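PDB 5UN0: proteasome assembly chaperone 2 (PAC2) homologue Rv2125, which is of uncharacterised function but, as a homologue of eukaryotic proteasome assembly chaperone 2, may act in proteasome assembly or a related process in Mycobacterium tuberculosis. Local coordinates for residues A[21-29]-A[203-211]. Numbering follows the deposited sequence.
Sequences VAHLAASWQ and VEVPLADLP
With CG swung opposite the backbone N (chi1 -177°), H23 extends its imidazole from helix 16-27 to the chain that links helices 188-201 and 210-222. W28, five residues on and just past the helix end, turns its indole to the same chain with chi1 at -64°, CG lying opposite its own carbonyl carbon. H23 NE2 donates to P206 O at 2.9 Å, a nearly straight bond (168° at the hydrogen) in which the acceptor lies in the ring plane and the donor in the carbonyl plane. L210 CD1 sits over the centre of one imidazole face, a CH-pi contact 4.2 Å from the centroid of the H23 ring; S27 OG lies above the opposite face, toward its rim, and itself bonds to H23 O. In the PAC2-family fold, helix 16-27 packs on the central mixed sheet, L24 touching V4 and L82, and the contact sets its C-terminal end against the connection between helices 188-201 and 210-222. Towards V205 the contact becomes apolar: L24 CD2 meets V205 CG2 at 3.5 Å, the two side chains running at about a right angle. W28 CZ2 comes edge-on to E204 O, which lies in the indole plane 3.7 Å from that carbon; the same indole also touches V205 CB and P206 CD. P73 and P74 pack on W28 as well, and V205 N is hydrogen-bonded to E198 OE2.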
loop_
_atom_site.group_PDB
_atom_site.type_symbol
_atom_site.label_atom_id
_atom_site.label_comp_id
_atom_site.label_asym_id
_atom_site.label_seq_id
_atom_site.Cartn_x
_atom_site.Cartn_y
_atom_site.Cartn_z
ATOM N N VAL A 21 13.200 18.471 -14.265
ATOM C CA VAL A 21 14.424 18.502 -13.465
ATOM C C VAL A 21 15.545 17.753 -14.169
ATOM O O VAL A 21 16.715 18.143 -14.082
ATOM C CB VAL A 21 14.234 17.934 -12.056
ATOM C CG1 VAL A 21 15.533 18.015 -11.265
ATOM C CG2 VAL A 21 13.158 18.705 -11.314
ATOM N N ALA A 22 15.184 16.680 -14.866
ATOM C CA ALA A 22 16.157 15.903 -15.618
ATOM C C ALA A 22 16.837 16.789 -16.635
ATOM O O ALA A 22 18.062 16.746 -16.809
ATOM C CB ALA A 22 15.483 14.742 -16.317
ATOM N N HIS A 23 16.016 17.602 -17.293
ATOM C CA HIS A 23 16.465 18.484 -18.363
ATOM C C HIS A 23 17.382 19.589 -17.875
ATOM O O HIS A 23 18.281 20.029 -18.595
ATOM C CB HIS A 23 15.268 19.126 -19.060
ATOM C CG HIS A 23 15.657 19.985 -20.205
ATOM N ND1 HIS A 23 16.042 19.467 -21.421
ATOM C CD2 HIS A 23 15.787 21.326 -20.306
ATOM C CE1 HIS A 23 16.368 20.456 -22.232
ATOM N NE2 HIS A 23 16.218 21.595 -21.582
ATOM N N LEU A 24 17.115 20.068 -16.669
ATOM C CA LEU A 24 17.988 21.051 -16.045
ATOM C C LEU A 24 19.338 20.413 -15.770
ATOM O O LEU A 24 20.366 21.012 -16.051
ATOM C CB LEU A 24 17.377 21.584 -14.751
ATOM C CG LEU A 24 16.129 22.452 -14.903
ATOM C CD1 LEU A 24 15.693 22.932 -13.525
ATOM C CD2 LEU A 24 16.346 23.641 -15.835
ATOM N N ALA A 25 19.313 19.192 -15.236
ATOM C CA ALA A 25 20.535 18.508 -14.797
ATOM C C ALA A 25 21.411 18.108 -15.978
ATOM O O ALA A 25 22.638 18.021 -15.871
ATOM C CB ALA A 25 20.183 17.283 -13.976
ATOM N N ALA A 26 20.758 17.849 -17.107
ATOM C CA ALA A 26 21.458 17.511 -18.335
ATOM C C ALA A 26 22.091 18.769 -18.875
ATOM O O ALA A 26 23.284 18.805 -19.128
ATOM C CB ALA A 26 20.491 16.926 -19.351
ATOM N N SER A 27 21.266 19.802 -19.034
ATOM C CA SER A 27 21.670 21.049 -19.672
ATOM C C SER A 27 22.822 21.661 -18.937
ATOM O O SER A 27 23.860 21.920 -19.526
ATOM C CB SER A 27 20.511 22.050 -19.710
ATOM O OG SER A 27 19.377 21.519 -20.388
ATOM N N TRP A 28 22.645 21.879 -17.645
ATOM C CA TRP A 28 23.677 22.513 -16.815
ATOM C C TRP A 28 24.667 21.551 -16.151
ATOM O O TRP A 28 25.504 21.974 -15.367
ATOM C CB TRP A 28 23.015 23.358 -15.743
ATOM C CG TRP A 28 22.239 24.469 -16.283
ATOM C CD1 TRP A 28 22.511 25.159 -17.403
ATOM C CD2 TRP A 28 21.057 25.053 -15.717
ATOM N NE1 TRP A 28 21.571 26.121 -17.590
ATOM C CE2 TRP A 28 20.661 26.084 -16.575
ATOM C CE3 TRP A 28 20.290 24.793 -14.581
ATOM C CZ2 TRP A 28 19.532 26.877 -16.342
ATOM C CZ3 TRP A 28 19.167 25.573 -14.343
ATOM C CH2 TRP A 28 18.800 26.606 -15.224
ATOM N N GLN A 29 24.570 20.262 -16.471
ATOM C CA GLN A 29 25.544 19.242 -16.024
ATOM C C GLN A 29 25.724 19.212 -14.507
ATOM O O GLN A 29 26.785 19.563 -13.981
ATOM C CB GLN A 29 26.898 19.433 -16.716
ATOM C CG GLN A 29 26.859 19.167 -18.215
ATOM C CD GLN A 29 28.228 18.904 -18.797
ATOM O OE1 GLN A 29 29.261 19.199 -18.167
ATOM N NE2 GLN A 29 28.256 18.323 -20.004
ATOM N N VAL A 203 16.710 32.937 -14.331
ATOM C CA VAL A 203 17.839 32.553 -15.170
ATOM C C VAL A 203 17.248 31.837 -16.360
ATOM O O VAL A 203 16.400 30.978 -16.181
ATOM C CB VAL A 203 18.836 31.605 -14.473
ATOM C CG1 VAL A 203 20.101 31.466 -15.321
ATOM C CG2 VAL A 203 19.191 32.105 -13.084
ATOM N N GLU A 204 17.688 32.183 -17.568
ATOM C CA GLU A 204 17.124 31.574 -18.762
ATOM C C GLU A 204 17.555 30.111 -18.818
ATOM O O GLU A 204 18.707 29.793 -18.530
ATOM C CB GLU A 204 17.515 32.316 -20.057
ATOM C CG GLU A 204 16.607 31.918 -21.235
ATOM C CD GLU A 204 16.953 32.534 -22.588
ATOM O OE1 GLU A 204 17.457 31.785 -23.437
ATOM O OE2 GLU A 204 16.685 33.733 -22.834
ATOM N N VAL A 205 16.608 29.236 -19.163
ATOM C CA VAL A 205 16.883 27.806 -19.332
ATOM C C VAL A 205 16.731 27.437 -20.804
ATOM O O VAL A 205 15.689 27.706 -21.435
ATOM C CB VAL A 205 16.045 26.863 -18.417
ATOM C CG1 VAL A 205 14.574 27.215 -18.418
ATOM C CG2 VAL A 205 16.223 25.404 -18.824
ATOM N N PRO A 206 17.779 26.817 -21.358
ATOM C CA PRO A 206 17.811 26.462 -22.758
ATOM C C PRO A 206 16.851 25.321 -22.996
ATOM O O PRO A 206 17.005 24.264 -22.383
ATOM C CB PRO A 206 19.265 26.010 -22.976
ATOM C CG PRO A 206 19.937 26.025 -21.641
ATOM C CD PRO A 206 18.886 26.199 -20.613
ATOM N N LEU A 207 15.857 25.530 -23.850
ATOM C CA LEU A 207 14.883 24.478 -24.097
ATOM C C LEU A 207 15.399 23.467 -25.100
ATOM O O LEU A 207 14.909 22.334 -25.138
ATOM C CB LEU A 207 13.558 25.043 -24.578
ATOM C CG LEU A 207 12.849 25.948 -23.575
ATOM C CD1 LEU A 207 11.847 26.833 -24.292
ATOM C CD2 LEU A 207 12.157 25.123 -22.506
ATOM N N ALA A 208 16.380 23.870 -25.910
ATOM C CA ALA A 208 16.996 22.977 -26.901
ATOM C C ALA A 208 15.980 22.405 -27.913
ATOM O O ALA A 208 15.404 23.159 -28.699
ATOM C CB ALA A 208 17.768 21.862 -26.203
ATOM N N ASP A 209 15.758 21.088 -27.872
ATOM C CA ASP A 209 14.968 20.382 -28.871
ATOM C C ASP A 209 13.535 20.119 -28.398
ATOM O O ASP A 209 12.779 19.401 -29.059
ATOM C CB ASP A 209 15.652 19.031 -29.154
ATOM C CG ASP A 209 15.487 18.550 -30.603
ATOM O OD1 ASP A 209 15.413 19.392 -31.532
ATOM O OD2 ASP A 209 15.471 17.305 -30.814
ATOM N N LEU A 210 13.154 20.689 -27.259
ATOM C CA LEU A 210 11.845 20.381 -26.669
ATOM C C LEU A 210 10.659 20.799 -27.552
ATOM O O LEU A 210 9.708 20.034 -27.704
ATOM C CB LEU A 210 11.710 20.976 -25.256
ATOM C CG LEU A 210 12.297 20.153 -24.104
ATOM C CD1 LEU A 210 12.231 20.937 -22.808
ATOM C CD2 LEU A 210 11.587 18.821 -23.925
ATOM N N PRO A 211 10.706 22.010 -28.135
ATOM C CA PRO A 211 9.577 22.422 -28.973
ATOM C C PRO A 211 9.288 21.430 -30.099
ATOM O O PRO A 211 8.140 21.049 -30.315
ATOM C CB PRO A 211 10.039 23.768 -29.531
ATOM C CG PRO A 211 10.960 24.304 -28.485
ATOM C CD PRO A 211 11.690 23.098 -27.969
#